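Local coordinates for protein pyocin-S2 (Pseudomonas aeruginosa, PDB 4QKO) that kills sensitive bacterial cells by breaking down their chromosomal DNA, acting through a metal-binding HNH nuclease domain to which an immunity protein binds, at residues V77-V86 / G93-H101; Q15-G23 / P64-P72. All coordinates share one frame; numbering follows the deposited sequence.

Contact 1: residues V77-V86 / G93-H101. With MG (magnesium ion), chain O.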
ATOM      1  N   VAL B  77       6.474  -3.842  -1.880  1.00 19.68           N
ATOM      2  CA  VAL B  77       5.150  -4.235  -2.310  1.00 21.36           C
ATOM      3  C   VAL B  77       4.914  -3.742  -3.756  1.00 20.63           C
ATOM      4  O   VAL B  77       4.425  -4.514  -4.595  1.00 22.52           O
ATOM      5  CB  VAL B  77       4.076  -3.662  -1.341  1.00 21.96           C
ATOM      6  CG1 VAL B  77       2.705  -3.714  -1.973  1.00 23.82           C
ATOM      7  CG2 VAL B  77       4.106  -4.451  -0.037  1.00 22.74           C
ATOM      8  N   MET B  78       5.332  -2.513  -4.050  1.00 19.39           N
ATOM      9  CA  MET B  78       4.994  -1.889  -5.311  1.00 19.20           C
ATOM     10  C   MET B  78       5.792  -2.478  -6.481  1.00 19.77           C
ATOM     11  O   MET B  78       5.278  -2.605  -7.603  1.00 18.90           O
ATOM     12  CB  MET B  78       5.211  -0.374  -5.202  1.00 19.19           C
ATOM     13  CG  MET B  78       4.146   0.295  -4.337  1.00 20.45           C
ATOM     14  SD  MET B  78       4.814   1.770  -3.514  1.00 23.00           S
ATOM     15  CE  MET B  78       4.704   2.737  -4.960  1.00 20.90           C
ATOM     16  N   ARG B  79       7.029  -2.866  -6.189  1.00 21.28           N
ATOM     17  CA  ARG B  79       7.882  -3.507  -7.205  1.00 26.18           C
ATOM     18  C   ARG B  79       7.304  -4.768  -7.703  1.00 27.40           C
ATOM     19  O   ARG B  79       7.640  -5.174  -8.824  1.00 29.39           O
ATOM     20  CB  ARG B  79       9.221  -3.898  -6.610  1.00 28.85           C
ATOM     21  CG  ARG B  79      10.147  -2.769  -6.619  1.00 30.63           C
ATOM     22  CD  ARG B  79      11.463  -3.219  -6.003  1.00 35.82           C
ATOM     23  NE  ARG B  79      12.093  -1.979  -5.592  1.00 41.15           N
ATOM     24  CZ  ARG B  79      12.447  -1.636  -4.363  1.00 40.84           C
ATOM     25  NH1 ARG B  79      12.323  -2.476  -3.326  1.00 42.85           N
ATOM     26  NH2 ARG B  79      12.967  -0.427  -4.195  1.00 41.89           N
ATOM     27  N   ASP B  80       6.441  -5.376  -6.889  1.00 28.03           N
ATOM     28  CA  ASP B  80       5.810  -6.673  -7.153  1.00 33.49           C
ATOM     29  C   ASP B  80       4.422  -6.478  -7.794  1.00 29.70           C
ATOM     30  O   ASP B  80       3.672  -7.456  -8.014  1.00 31.12           O
ATOM     31  CB  ASP B  80       5.720  -7.408  -5.792  1.00 38.34           C
ATOM     32  CG  ASP B  80       5.221  -8.879  -5.881  1.00 44.44           C
ATOM     33  OD1 ASP B  80       5.730  -9.668  -6.730  1.00 46.24           O
ATOM     34  OD2 ASP B  80       4.363  -9.271  -5.015  1.00 39.91           O
ATOM     35  N   GLY B  81       4.070  -5.223  -8.073  1.00 25.16           N
ATOM     36  CA  GLY B  81       2.789  -4.907  -8.656  1.00 25.33           C
ATOM     37  C   GLY B  81       1.706  -4.566  -7.667  1.00 24.88           C
ATOM     38  O   GLY B  81       0.571  -4.350  -8.052  1.00 26.04           O
ATOM     39  N   GLY B  82       2.035  -4.515  -6.379  1.00 23.30           N
ATOM     40  CA  GLY B  82       0.945  -4.277  -5.404  1.00 22.56           C
ATOM     41  C   GLY B  82       0.831  -2.777  -5.114  1.00 19.55           C
ATOM     42  O   GLY B  82       1.790  -2.082  -5.205  1.00 17.53           O
ATOM     43  N   ALA B  83      -0.372  -2.297  -4.824  1.00 17.93           N
ATOM     44  CA  ALA B  83      -0.590  -0.934  -4.377  1.00 17.12           C
ATOM     45  C   ALA B  83      -0.031  -0.778  -2.975  1.00 18.00           C
ATOM     46  O   ALA B  83      -0.111  -1.685  -2.176  1.00 17.71           O
ATOM     47  CB  ALA B  83      -2.086  -0.619  -4.331  1.00 16.70           C
ATOM     48  N   PRO B  84       0.368   0.447  -2.616  1.00 18.22           N
ATOM     49  CA  PRO B  84       0.828   0.681  -1.285  1.00 17.61           C
ATOM     50  C   PRO B  84      -0.304   0.646  -0.299  1.00 16.95           C
ATOM     51  O   PRO B  84      -1.460   0.969  -0.616  1.00 16.13           O
ATOM     52  CB  PRO B  84       1.408   2.079  -1.337  1.00 18.57           C
ATOM     53  CG  PRO B  84       0.793   2.723  -2.543  1.00 18.54           C
ATOM     54  CD  PRO B  84       0.405   1.641  -3.471  1.00 19.36           C
ATOM     55  N   TYR B  85       0.071   0.315   0.925  1.00 15.13           N
ATOM     56  CA  TYR B  85      -0.848   0.478   2.060  1.00 15.65           C
ATOM     57  C   TYR B  85      -1.031   1.969   2.426  1.00 14.15           C
ATOM     58  O   TYR B  85      -0.086   2.771   2.305  1.00 13.18           O
ATOM     59  CB  TYR B  85      -0.320  -0.295   3.318  1.00 15.67           C
ATOM     60  CG  TYR B  85      -0.352  -1.810   3.142  1.00 17.11           C
ATOM     61  CD1 TYR B  85       0.722  -2.481   2.504  1.00 18.71           C
ATOM     62  CD2 TYR B  85      -1.402  -2.536   3.522  1.00 18.51           C
ATOM     63  CE1 TYR B  85       0.713  -3.854   2.339  1.00 20.69           C
ATOM     64  CE2 TYR B  85      -1.425  -3.907   3.402  1.00 19.41           C
ATOM     65  CZ  TYR B  85      -0.373  -4.568   2.770  1.00 22.57           C
ATOM     66  OH  TYR B  85      -0.388  -5.950   2.596  1.00 24.25           O
ATOM     67  N   VAL B  86      -2.276   2.374   2.751  1.00 15.55           N
ATOM     68  CA  VAL B  86      -2.509   3.720   3.246  1.00 15.66           C
ATOM     69  C   VAL B  86      -2.231   3.825   4.751  1.00 15.25           C
ATOM     70  O   VAL B  86      -2.034   2.842   5.487  1.00 14.84           O
ATOM     71  CB  VAL B  86      -3.911   4.280   2.912  1.00 17.84           C
ATOM     72  CG1 VAL B  86      -4.113   4.212   1.407  1.00 18.96           C
ATOM     73  CG2 VAL B  86      -4.998   3.467   3.618  1.00 18.50           C
ATOM     74  N   GLY B  93     -12.075   0.025   7.135  1.00 46.81           N
ATOM     75  CA  GLY B  93     -12.351  -1.354   7.460  1.00 52.45           C
ATOM     76  C   GLY B  93     -11.354  -2.286   6.833  1.00 55.04           C
ATOM     77  O   GLY B  93     -10.140  -2.216   7.161  1.00 51.78           O
ATOM     78  N   GLY B  94     -11.889  -3.100   5.898  1.00 47.36           N
ATOM     79  CA  GLY B  94     -11.145  -4.120   5.172  1.00 44.72           C
ATOM     80  C   GLY B  94     -10.327  -3.600   4.024  1.00 39.72           C
ATOM     81  O   GLY B  94      -9.498  -4.329   3.463  1.00 42.74           O
ATOM     82  N   ARG B  95     -10.515  -2.325   3.691  1.00 32.84           N
ATOM     83  CA  ARG B  95      -9.762  -1.697   2.599  1.00 27.84           C
ATOM     84  C   ARG B  95      -8.604  -0.836   3.109  1.00 25.22           C
ATOM     85  O   ARG B  95      -8.861   0.138   3.805  1.00 24.52           O
ATOM     86  CB  ARG B  95     -10.724  -0.864   1.750  1.00 28.52           C
ATOM     87  CG  ARG B  95     -11.760  -1.773   1.075  1.00 32.29           C
ATOM     88  CD  ARG B  95     -13.082  -1.040   0.798  1.00 32.19           C
ATOM     89  NE  ARG B  95     -12.917  -0.026  -0.215  1.00 31.49           N
ATOM     90  CZ  ARG B  95     -13.838   0.870  -0.529  1.00 32.89           C
ATOM     91  NH1 ARG B  95     -15.015   0.891   0.104  1.00 34.29           N
ATOM     92  NH2 ARG B  95     -13.590   1.742  -1.477  1.00 31.86           N
ATOM     93  N   ILE B  96      -7.368  -1.310   2.873  1.00 20.89           N
ATOM     94  CA  ILE B  96      -6.198  -0.768   3.465  1.00 20.97           C
ATOM     95  C   ILE B  96      -5.137  -0.315   2.429  1.00 18.16           C
ATOM     96  O   ILE B  96      -4.095   0.087   2.812  1.00 17.51           O
ATOM     97  CB  ILE B  96      -5.612  -1.728   4.583  1.00 23.13           C
ATOM     98  CG1 ILE B  96      -5.149  -3.059   4.004  1.00 24.67           C
ATOM     99  CG2 ILE B  96      -6.710  -2.020   5.617  1.00 24.49           C
ATOM    100  CD1 ILE B  96      -4.391  -3.911   5.002  1.00 25.73           C
ATOM    101  N   LYS B  97      -5.474  -0.315   1.143  1.00 19.68           N
ATOM    102  CA  LYS B  97      -4.554   0.048   0.061  1.00 19.71           C
ATOM    103  C   LYS B  97      -5.129   1.177  -0.794  1.00 19.22           C
ATOM    104  O   LYS B  97      -6.355   1.390  -0.827  1.00 20.43           O
ATOM    105  CB  LYS B  97      -4.244  -1.170  -0.798  1.00 21.47           C
ATOM    106  CG  LYS B  97      -3.179  -1.964  -0.116  1.00 23.01           C
ATOM    107  CD  LYS B  97      -3.031  -3.292  -0.736  1.00 25.35           C
ATOM    108  CE  LYS B  97      -1.747  -3.942  -0.263  1.00 25.00           C
ATOM    109  NZ  LYS B  97      -0.983  -4.339  -1.461  1.00 24.31           N
ATOM    110  N   ILE B  98      -4.241   1.940  -1.400  1.00 17.20           N
ATOM    111  CA  ILE B  98      -4.607   2.922  -2.389  1.00 16.73           C
ATOM    112  C   ILE B  98      -5.412   2.230  -3.518  1.00 17.69           C
ATOM    113  O   ILE B  98      -5.045   1.111  -4.047  1.00 18.99           O
ATOM    114  CB  ILE B  98      -3.389   3.612  -2.994  1.00 17.08           C
ATOM    115  CG1 ILE B  98      -2.642   4.577  -2.016  1.00 17.23           C
ATOM    116  CG2 ILE B  98      -3.764   4.401  -4.210  1.00 17.09           C
ATOM    117  CD1 ILE B  98      -3.396   5.856  -1.647  1.00 19.61           C
ATOM    118  N   GLU B  99      -6.487   2.903  -3.911  1.00 18.29           N
ATOM    119  CA  GLU B  99      -7.361   2.442  -4.989  1.00 20.46           C
ATOM    120  C   GLU B  99      -7.363   3.415  -6.159  1.00 19.73           C
ATOM    121  O   GLU B  99      -7.278   4.596  -5.985  1.00 21.64           O
ATOM    122  CB  GLU B  99      -8.807   2.218  -4.486  1.00 22.63           C
ATOM    123  CG  GLU B  99      -8.877   1.167  -3.366  1.00 25.97           C
ATOM    124  CD  GLU B  99     -10.223   1.122  -2.589  1.00 31.26           C
ATOM    125  OE1 GLU B  99     -11.140   1.911  -2.905  1.00 36.29           O
ATOM    126  OE2 GLU B  99     -10.361   0.304  -1.638  1.00 31.24           O
ATOM    127  N   ILE B 100      -7.521   2.892  -7.375  1.00 19.50           N
ATOM    128  CA  ILE B 100      -7.659   3.713  -8.582  1.00 19.95           C
ATOM    129  C   ILE B 100      -9.114   3.702  -9.031  1.00 23.87           C
ATOM    130  O   ILE B 100      -9.663   2.605  -9.249  1.00 22.73           O
ATOM    131  CB  ILE B 100      -6.738   3.147  -9.666  1.00 22.50           C
ATOM    132  CG1 ILE B 100      -5.306   3.385  -9.224  1.00 24.45           C
ATOM    133  CG2 ILE B 100      -6.928   3.842 -11.004  1.00 22.90           C
ATOM    134  CD1 ILE B 100      -4.259   2.723 -10.077  1.00 26.39           C
ATOM    135  N   HIS B 101      -9.716   4.905  -9.084  1.00 25.15           N
ATOM    136  CA  HIS B 101     -11.173   5.194  -9.354  1.00 30.16           C
ATOM    137  C   HIS B 101     -11.227   5.916 -10.710  1.00 26.45           C
ATOM    138  O   HIS B 101     -10.284   6.644 -11.060  1.00 25.06           O
ATOM    139  CB  HIS B 101     -11.721   6.070  -8.173  1.00 34.47           C
ATOM    140  CG  HIS B 101     -12.842   7.079  -8.463  1.00 43.93           C
ATOM    141  ND1 HIS B 101     -14.174   6.856  -8.133  1.00 50.74           N
ATOM    142  CD2 HIS B 101     -12.793   8.379  -8.867  1.00 50.03           C
ATOM    143  CE1 HIS B 101     -14.896   7.929  -8.420  1.00 52.17           C
ATOM    144  NE2 HIS B 101     -14.081   8.872  -8.858  1.00 49.87           N
TER
HETATM  145 MG    MG O 704     -14.477   4.715  -7.788  1.00 38.01          MG
HETATM  146  O   HOH W   1     -14.282   3.859  -9.718  1.00 39.85           O

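Contact 2: residues Q15-G23 / P64-P72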
ATOM      1  N   GLN B  15      -0.843  14.533 -14.950  1.00 21.19           N
ATOM      2  CA  GLN B  15      -0.572  15.863 -14.518  1.00 22.94           C
ATOM      3  C   GLN B  15       0.762  15.898 -13.812  1.00 21.62           C
ATOM      4  O   GLN B  15       1.157  14.907 -13.245  1.00 20.17           O
ATOM      5  CB  GLN B  15      -1.642  16.283 -13.528  1.00 27.37           C
ATOM      6  CG  GLN B  15      -3.025  16.443 -14.115  1.00 30.84           C
ATOM      7  CD  GLN B  15      -3.091  17.590 -15.080  1.00 36.17           C
ATOM      8  OE1 GLN B  15      -3.457  17.421 -16.253  1.00 44.58           O
ATOM      9  NE2 GLN B  15      -2.676  18.755 -14.633  1.00 41.08           N
ATOM     10  N   PRO B  16       1.466  17.017 -13.849  1.00 22.88           N
ATOM     11  CA  PRO B  16       2.678  17.207 -13.038  1.00 23.87           C
ATOM     12  C   PRO B  16       2.319  17.182 -11.558  1.00 24.95           C
ATOM     13  O   PRO B  16       1.354  17.821 -11.155  1.00 22.96           O
ATOM     14  CB  PRO B  16       3.186  18.602 -13.453  1.00 26.15           C
ATOM     15  CG  PRO B  16       1.994  19.310 -13.968  1.00 25.77           C
ATOM     16  CD  PRO B  16       1.057  18.269 -14.564  1.00 25.34           C
ATOM     17  N   VAL B  17       3.103  16.491 -10.759  1.00 24.80           N
ATOM     18  CA  VAL B  17       2.829  16.411  -9.355  1.00 25.10           C
ATOM     19  C   VAL B  17       4.001  16.820  -8.505  1.00 27.75           C
ATOM     20  O   VAL B  17       5.128  16.974  -8.970  1.00 27.65           O
ATOM     21  CB  VAL B  17       2.379  15.003  -8.920  1.00 24.16           C
ATOM     22  CG1 VAL B  17       1.138  14.614  -9.697  1.00 23.77           C
ATOM     23  CG2 VAL B  17       3.483  13.992  -9.078  1.00 24.72           C
ATOM     24  N   SER B  18       3.686  16.985  -7.241  1.00 29.79           N
ATOM     25  CA  SER B  18       4.604  17.474  -6.234  1.00 35.23           C
ATOM     26  C   SER B  18       5.460  16.404  -5.545  1.00 31.96           C
ATOM     27  O   SER B  18       5.404  15.176  -5.848  1.00 29.40           O
ATOM     28  CB  SER B  18       3.757  18.194  -5.142  1.00 37.47           C
ATOM     29  OG  SER B  18       2.944  17.267  -4.386  1.00 37.53           O
ATOM     30  N   GLY B  19       6.201  16.873  -4.540  1.00 30.04           N
ATOM     31  CA  GLY B  19       6.926  15.951  -3.660  1.00 32.28           C
ATOM     32  C   GLY B  19       6.068  15.113  -2.699  1.00 30.82           C
ATOM     33  O   GLY B  19       6.611  14.270  -1.983  1.00 33.97           O
ATOM     34  N   ASN B  20       4.765  15.341  -2.613  1.00 29.15           N
ATOM     35  CA  ASN B  20       3.927  14.455  -1.785  1.00 25.96           C
ATOM     36  C   ASN B  20       2.676  14.068  -2.576  1.00 24.46           C
ATOM     37  O   ASN B  20       1.540  14.487  -2.283  1.00 24.90           O
ATOM     38  CB  ASN B  20       3.585  15.193  -0.497  1.00 30.73           C
ATOM     39  CG  ASN B  20       2.707  14.394   0.426  1.00 32.16           C
ATOM     40  OD1 ASN B  20       2.695  13.176   0.366  1.00 32.41           O
ATOM     41  ND2 ASN B  20       1.932  15.087   1.267  1.00 32.46           N
ATOM     42  N   TRP B  21       2.871  13.296  -3.656  1.00 20.32           N
ATOM     43  CA  TRP B  21       1.790  12.968  -4.566  1.00 18.91           C
ATOM     44  C   TRP B  21       0.534  12.450  -3.921  1.00 18.90           C
ATOM     45  O   TRP B  21      -0.580  12.987  -4.140  1.00 19.80           O
ATOM     46  CB  TRP B  21       2.340  12.013  -5.635  1.00 19.06           C
ATOM     47  CG  TRP B  21       1.364  11.339  -6.491  1.00 18.27           C
ATOM     48  CD1 TRP B  21       0.349  11.915  -7.174  1.00 18.44           C
ATOM     49  CD2 TRP B  21       1.318   9.942  -6.787  1.00 17.01           C
ATOM     50  NE1 TRP B  21      -0.358  10.959  -7.832  1.00 19.16           N
ATOM     51  CE2 TRP B  21       0.210   9.741  -7.634  1.00 16.65           C
ATOM     52  CE3 TRP B  21       2.107   8.829  -6.413  1.00 17.47           C
ATOM     53  CZ2 TRP B  21      -0.159   8.471  -8.117  1.00 17.03           C
ATOM     54  CZ3 TRP B  21       1.769   7.584  -6.925  1.00 16.82           C
ATOM     55  CH2 TRP B  21       0.649   7.401  -7.754  1.00 16.06           C
ATOM     56  N   LEU B  22       0.690  11.424  -3.110  1.00 17.26           N
ATOM     57  CA  LEU B  22      -0.427  10.724  -2.481  1.00 18.67           C
ATOM     58  C   LEU B  22      -1.052  11.472  -1.296  1.00 19.96           C
ATOM     59  O   LEU B  22      -2.133  11.105  -0.846  1.00 19.61           O
ATOM     60  CB  LEU B  22      -0.085   9.268  -2.109  1.00 18.44           C
ATOM     61  CG  LEU B  22       0.114   8.408  -3.369  1.00 18.76           C
ATOM     62  CD1 LEU B  22       0.346   6.970  -2.996  1.00 21.21           C
ATOM     63  CD2 LEU B  22      -0.970   8.486  -4.440  1.00 19.12           C
ATOM     64  N   GLY B  23      -0.464  12.575  -0.919  1.00 23.63           N
ATOM     65  CA  GLY B  23      -1.138  13.526   0.029  1.00 25.75           C
ATOM     66  C   GLY B  23      -2.489  13.951  -0.523  1.00 28.04           C
ATOM     67  O   GLY B  23      -3.447  14.122   0.249  1.00 29.14           O
ATOM     68  N   PRO B  64      12.341   7.532 -10.737  1.00 27.18           N
ATOM     69  CA  PRO B  64      13.313   8.180  -9.842  1.00 29.73           C
ATOM     70  C   PRO B  64      12.724   9.229  -8.909  1.00 26.53           C
ATOM     71  O   PRO B  64      13.186   9.345  -7.779  1.00 29.06           O
ATOM     72  CB  PRO B  64      14.359   8.813 -10.799  1.00 30.28           C
ATOM     73  CG  PRO B  64      14.169   8.121 -12.089  1.00 31.33           C
ATOM     74  CD  PRO B  64      12.827   7.435 -12.135  1.00 28.21           C
ATOM     75  N   GLU B  65      11.733   9.980  -9.335  1.00 25.19           N
ATOM     76  CA  GLU B  65      11.199  11.007  -8.442  1.00 26.32           C
ATOM     77  C   GLU B  65      10.158  10.490  -7.442  1.00 23.30           C
ATOM     78  O   GLU B  65      10.229  10.779  -6.216  1.00 24.20           O
ATOM     79  CB  GLU B  65      10.697  12.222  -9.239  1.00 31.46           C
ATOM     80  CG  GLU B  65      11.842  13.053  -9.848  1.00 37.41           C
ATOM     81  CD  GLU B  65      12.887  13.497  -8.796  1.00 44.79           C
ATOM     82  OE1 GLU B  65      12.514  14.010  -7.694  1.00 42.09           O
ATOM     83  OE2 GLU B  65      14.107  13.322  -9.060  1.00 50.61           O
ATOM     84  N   LEU B  66       9.164   9.773  -7.938  1.00 20.90           N
ATOM     85  CA  LEU B  66       8.094   9.270  -7.091  1.00 20.01           C
ATOM     86  C   LEU B  66       8.580   8.231  -6.130  1.00 19.62           C
ATOM     87  O   LEU B  66       8.079   8.151  -5.034  1.00 18.13           O
ATOM     88  CB  LEU B  66       6.998   8.642  -7.951  1.00 20.77           C
ATOM     89  CG  LEU B  66       6.239   9.619  -8.839  1.00 22.91           C
ATOM     90  CD1 LEU B  66       5.465   8.897  -9.950  1.00 22.96           C
ATOM     91  CD2 LEU B  66       5.315  10.485  -7.958  1.00 23.48           C
ATOM     92  N   SER B  67       9.550   7.412  -6.502  1.00 19.17           N
ATOM     93  CA  SER B  67       9.990   6.367  -5.557  1.00 20.57           C
ATOM     94  C   SER B  67      10.620   6.926  -4.291  1.00 21.68           C
ATOM     95  O   SER B  67      10.573   6.276  -3.281  1.00 24.26           O
ATOM     96  CB  SER B  67      10.951   5.368  -6.240  1.00 21.74           C
ATOM     97  OG  SER B  67      12.136   6.028  -6.545  1.00 23.31           O
ATOM     98  N   LYS B  68      11.098   8.150  -4.315  1.00 22.78           N
ATOM     99  CA  LYS B  68      11.565   8.811  -3.080  1.00 25.61           C
ATOM    100  C   LYS B  68      10.468   9.062  -2.018  1.00 23.82           C
ATOM    101  O   LYS B  68      10.784   9.296  -0.834  1.00 24.34           O
ATOM    102  CB  LYS B  68      12.280  10.150  -3.410  1.00 29.82           C
ATOM    103  CG  LYS B  68      13.340   9.968  -4.477  1.00 33.81           C
ATOM    104  CD  LYS B  68      14.343  11.091  -4.612  1.00 39.66           C
ATOM    105  CE  LYS B  68      13.735  12.391  -5.098  1.00 42.06           C
ATOM    106  NZ  LYS B  68      14.763  13.236  -5.793  1.00 46.68           N
ATOM    107  N   GLN B  69       9.194   8.987  -2.411  1.00 21.77           N
ATOM    108  CA  GLN B  69       8.087   9.298  -1.535  1.00 20.88           C
ATOM    109  C   GLN B  69       7.569   8.081  -0.814  1.00 20.52           C
ATOM    110  O   GLN B  69       6.511   8.158  -0.162  1.00 20.63           O
ATOM    111  CB  GLN B  69       6.940   9.970  -2.323  1.00 20.58           C
ATOM    112  CG  GLN B  69       7.426  11.184  -3.146  1.00 22.27           C
ATOM    113  CD  GLN B  69       6.317  11.933  -3.910  1.00 22.99           C
ATOM    114  OE1 GLN B  69       5.154  11.774  -3.665  1.00 23.56           O
ATOM    115  NE2 GLN B  69       6.715  12.789  -4.795  1.00 25.48           N
ATOM    116  N   PHE B  70       8.220   6.940  -1.025  1.00 17.90           N
ATOM    117  CA  PHE B  70       7.781   5.667  -0.466  1.00 18.49           C
ATOM    118  C   PHE B  70       8.899   5.024   0.295  1.00 19.58           C
ATOM    119  O   PHE B  70      10.023   5.042  -0.169  1.00 21.84           O
ATOM    120  CB  PHE B  70       7.279   4.692  -1.565  1.00 18.39           C
ATOM    121  CG  PHE B  70       6.069   5.216  -2.276  1.00 17.33           C
ATOM    122  CD1 PHE B  70       4.845   4.960  -1.832  1.00 16.98           C
ATOM    123  CD2 PHE B  70       6.208   6.026  -3.430  1.00 17.53           C
ATOM    124  CE1 PHE B  70       3.705   5.492  -2.478  1.00 17.18           C
ATOM    125  CE2 PHE B  70       5.113   6.575  -4.041  1.00 17.57           C
ATOM    126  CZ  PHE B  70       3.847   6.296  -3.583  1.00 16.94           C
ATOM    127  N   ASN B  71       8.587   4.417   1.443  1.00 18.13           N
ATOM    128  CA  ASN B  71       9.627   3.790   2.193  1.00 17.96           C
ATOM    129  C   ASN B  71       9.962   2.416   1.657  1.00 18.66           C
ATOM    130  O   ASN B  71       9.287   1.903   0.780  1.00 16.97           O
ATOM    131  CB  ASN B  71       9.300   3.783   3.712  1.00 18.74           C
ATOM    132  CG  ASN B  71       8.516   2.576   4.154  1.00 18.55           C
ATOM    133  OD1 ASN B  71       7.681   2.097   3.439  1.00 18.16           O
ATOM    134  ND2 ASN B  71       8.792   2.084   5.385  1.00 18.78           N
ATOM    135  N   PRO B  72      11.038   1.801   2.193  1.00 20.07           N
ATOM    136  CA  PRO B  72      11.460   0.526   1.594  1.00 21.55           C
ATOM    137  C   PRO B  72      10.407  -0.537   1.707  1.00 20.10           C
ATOM    138  O   PRO B  72      10.284  -1.357   0.821  1.00 22.38           O
ATOM    139  CB  PRO B  72      12.735   0.155   2.383  1.00 23.64           C
ATOM    140  CG  PRO B  72      13.269   1.494   2.835  1.00 23.29           C
ATOM    141  CD  PRO B  72      12.100   2.418   3.003  1.00 22.01           C
TER
HETATM  142  O   HOH W   2       3.380   9.976  -2.713  1.00 20.24           O

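Contact 1: residues V77-V86 / G93-H101
Tyr-85 and Lys-97 face each other at a single beta bridge, a non-hydrogen-bonded antiparallel pair with CA atoms 4.2 Å apart, flanked by two backbone hydrogen bonds. Ile-98 N gives to Pro-84 O at 3.0 Å, almost straight down the carbonyl, while Val-86 N reaches Ile-96 O at 2.9 Å, tilted off the carbonyl plane.

Between the side chains of the pair, Lys-97 crosses the Tyr-85 ring with its CE over one face, 3.6 Å from the centroid, a CH-pi contact. A bend at the last torsion (chi4 -127°) accompanies the approach of NZ to Ala-83 O, at 2.9 Å and in the carbonyl plane. From there NZ makes only an off-centre cation-pi contact with the ring.

Among the apolar contacts, Ile-96 runs alongside Tyr-85 and sets CD1 at the ring edge, 3.4 Å from CE2. On the opposite side of the bridge, Ile-98 CD1 meets Val-86 CG1 at 3.5 Å.

His-101, in the strand 99-102 that follows, binds the magnesium ion through ND1, sharing with His-126 the metal site of this HNH (His-Me finger) domain. The Tyr-85 hydroxyl bonds to His-34 of the immunity protein, and its ring meets that of Tyr-55 of that chain, planes nearly parallel. The buried Lys-97 ammonium also forms a salt bridge with Glu-31 of the immunity protein, which probably offsets its charge; the Tyr-85/Lys-97 pair thus joins nuclease to inhibitor.

Contact 2: residues Q15-G23 / P64-P72
Gln-69 carries its amide into the bend formed by Ser-18, Gly-19 and Trp-21. Its CB points toward that loop, and CG, anti to the carbonyl carbon (chi1 -52°), lies 3.4 Å from Gly-19 O. Beyond CG the chain is extended, and CD passes 3.0 Å from Gly-19 O, with which the amide makes no hydrogen bond; its two ends are divided between residues on either side of Gly-19. NE2 donates to Ser-18 O at 2.9 Å, in the carbonyl plane and on a lone pair. OE1 accepts from Trp-21 N at 2.7 Å, and a water that also takes the N-H of Leu-22 donates to the same oxygen. Two donors on OE1 and a bond from NE2 hold the amide's rotation. Within the loop, Ser-18 OG accepts from Asn-20 N, an ST turn.

Beside this polar grip lies a hydrophobic patch. Leu-66 CD2 packs 3.9 Å from Trp-21 CE3 and also reaches Val-17 CG2. The Phe-70 ring turns its edge to the loop: CZ lies 3.6 Å from Leu-22 CD1 and 4.1 Å from Trp-21 CZ3.

Trp-21 continues inward onto Phe-56, Trp-57 and Val-60 of helix 49-62, its NE1 bonded to Pro-32 O, while Leu-66 rests on helix 35-41. The contact therefore ties the loop leading to strand 31-32 to the connection between helices 49-62 and 72-78, with Asn-71 capping the start of the latter.

How the contacts relate
Both segments of contact 2 precede those of contact 1 in the sequence, and all lie within the one colicin/pyocin DNase domain, the contact centres about 15 Å apart. Helix 72-78 connects them, starting at the end of 64-72 and running into 77-86. They also touch directly: Phe-70 CD1 lies 3.6 Å from Met-78 SD, the ring also packs on Pro-84, and Leu-22 CD1 lies 4.0 Å from Ile-98 CG1. Helix 49-62 backs both, with Trp-57 touching Trp-21, Ala-83 and Pro-84. The sheet of strands 31-32, 118-121 and 99-102 links the surroundings of contact 2 to the metal-binding end of contact 1. The immunity protein reaches both, mostly contact 1, which joins that interface to the metal-bearing strand.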